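PDB 4NB5: DNA binding protein from Mycobacterium tuberculosis, which represses the genes of the MmpS2-MmpL2, MmpS4-MmpL4 and MmpS5-MmpL5 transport systems, and controls its own expression, by binding directly to their promoter regions. Local coordinates for residues Ala118-Leu122 with Leu136-Arg140. Sequence-based numbering, arbitrary orientation.
Sequences ADVGL and LREMR
Asp119 OD1 and Arg140 NH1 are joined through one water. The water donates to Asp119 OD1 at 2.6 Å and accepts from Arg140 NH1 at 2.9 Å, lying in the guanidinium plane at its edge. The two charged groups do not touch directly, and their planes are turned 60° apart. Arg140 CD also packs against Asp119 OD1, at 3.7 Å. The arginine chain leaves with CG anti to the backbone N (chi1 180°) and bends at chi3, which brings NH1 alongside Leu122 CD1, 3.5 Å away, at an oblique angle.

Beneath this polar border the contact is apolar. Leu122 and Leu136 run past each other in opposite directions, with Leu122 CD2 3.6 Å from Leu136 CB. The same methyl of Leu122 meets the aliphatic CG of Arg137, whose NH1 is hydrogen-bonded to Pro130 O. Leu136 CD1 rests on the backbone at Gly121 C, 3.4 Å away, a close approach that the lack of a side chain on Gly121 permits, since a CB there would run into this methyl. Ala118 CB packs on Met139 SD at 4.0 Å and on Arg140 CB. Val45 and Phe100 of the second subunit pack on Leu136 and Met139, respectively.

The segments run nearly antiparallel (158°), with axes 9.4 Å apart. The contact packs helix 99-124 against helix 134-159 near the turn of a helical hairpin, characteristic of the dimerisation region of MarR-type regulators.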
loop_
_atom_site.group_PDB
_atom_site.type_symbol
_atom_site.label_atom_id
_atom_site.label_comp_id
_atom_site.label_asym_id
_atom_site.label_seq_id
_atom_site.Cartn_x
_atom_site.Cartn_y
_atom_site.Cartn_z
ATOM N N ALA B 118 6.714 8.634 -15.089
ATOM C CA ALA B 118 7.112 9.865 -15.759
ATOM C C ALA B 118 8.569 9.750 -16.186
ATOM O O ALA B 118 8.950 10.229 -17.259
ATOM C CB ALA B 118 6.908 11.059 -14.863
ATOM N N ASP B 119 9.382 9.092 -15.358
ATOM C CA ASP B 119 10.791 8.879 -15.695
ATOM C C ASP B 119 10.949 7.996 -16.939
ATOM O O ASP B 119 11.839 8.237 -17.765
ATOM C CB ASP B 119 11.554 8.256 -14.514
ATOM C CG ASP B 119 11.742 9.217 -13.353
ATOM O OD1 ASP B 119 11.708 10.449 -13.568
ATOM O OD2 ASP B 119 11.930 8.728 -12.218
ATOM N N VAL B 120 10.095 6.985 -17.073
ATOM C CA VAL B 120 10.079 6.131 -18.257
ATOM C C VAL B 120 9.799 6.982 -19.483
ATOM O O VAL B 120 10.458 6.847 -20.514
ATOM C CB VAL B 120 8.992 5.041 -18.161
ATOM C CG1 VAL B 120 8.833 4.293 -19.494
ATOM C CG2 VAL B 120 9.303 4.064 -17.029
ATOM N N GLY B 121 8.799 7.850 -19.370
ATOM C CA GLY B 121 8.423 8.711 -20.474
ATOM C C GLY B 121 9.534 9.674 -20.850
ATOM O O GLY B 121 9.785 9.915 -22.038
ATOM N N LEU B 122 10.206 10.225 -19.844
ATOM C CA LEU B 122 11.279 11.180 -20.091
ATOM C C LEU B 122 12.428 10.510 -20.822
ATOM O O LEU B 122 13.027 11.099 -21.724
ATOM C CB LEU B 122 11.761 11.824 -18.787
ATOM C CG LEU B 122 10.792 12.844 -18.178
ATOM C CD1 LEU B 122 11.143 13.141 -16.733
ATOM C CD2 LEU B 122 10.794 14.133 -18.984
ATOM N N LEU B 136 5.883 16.078 -19.055
ATOM C CA LEU B 136 6.349 15.020 -18.169
ATOM C C LEU B 136 7.153 15.579 -17.004
ATOM O O LEU B 136 7.054 15.074 -15.884
ATOM C CB LEU B 136 7.197 14.006 -18.926
ATOM C CG LEU B 136 6.425 12.997 -19.777
ATOM C CD1 LEU B 136 7.381 12.302 -20.732
ATOM C CD2 LEU B 136 5.696 11.970 -18.927
ATOM N N ARG B 137 7.974 16.595 -17.266
ATOM C CA ARG B 137 8.751 17.201 -16.189
ATOM C C ARG B 137 7.824 17.818 -15.152
ATOM O O ARG B 137 8.065 17.698 -13.947
ATOM C CB ARG B 137 9.730 18.255 -16.714
ATOM C CG ARG B 137 10.908 17.673 -17.462
ATOM C CD ARG B 137 12.029 18.708 -17.662
ATOM N NE ARG B 137 11.598 19.848 -18.472
ATOM C CZ ARG B 137 11.620 19.883 -19.807
ATOM N NH1 ARG B 137 12.053 18.845 -20.505
ATOM N NH2 ARG B 137 11.204 20.963 -20.450
ATOM N N GLU B 138 6.769 18.483 -15.617
ATOM C CA GLU B 138 5.784 19.094 -14.730
ATOM C C GLU B 138 5.064 18.034 -13.893
ATOM O O GLU B 138 4.854 18.218 -12.691
ATOM C CB GLU B 138 4.777 19.926 -15.533
ATOM C CG GLU B 138 5.363 21.214 -16.124
ATOM C CD GLU B 138 4.372 21.990 -16.982
ATOM O OE1 GLU B 138 3.294 21.447 -17.313
ATOM O OE2 GLU B 138 4.676 23.150 -17.331
ATOM N N MET B 139 4.689 16.932 -14.535
ATOM C CA MET B 139 4.073 15.790 -13.857
ATOM C C MET B 139 4.989 15.270 -12.754
ATOM O O MET B 139 4.594 15.145 -11.589
ATOM C CB MET B 139 3.849 14.676 -14.872
ATOM C CG MET B 139 3.331 13.363 -14.310
ATOM S SD MET B 139 3.183 12.134 -15.624
ATOM C CE MET B 139 2.599 10.695 -14.717
ATOM N N ARG B 140 6.217 14.956 -13.139
ATOM C CA ARG B 140 7.219 14.425 -12.209
ATOM C C ARG B 140 7.407 15.338 -10.998
ATOM O O ARG B 140 7.382 14.876 -9.842
ATOM C CB ARG B 140 8.559 14.246 -12.933
ATOM C CG ARG B 140 9.684 13.701 -12.054
ATOM C CD ARG B 140 11.044 13.946 -12.705
ATOM N NE ARG B 140 11.264 15.367 -12.981
ATOM C CZ ARG B 140 12.205 15.847 -13.792
ATOM N NH1 ARG B 140 13.034 15.028 -14.428
ATOM N NH2 ARG B 140 12.314 17.156 -13.978
HETATM O O HOH W 1 13.551 12.188 -13.989
#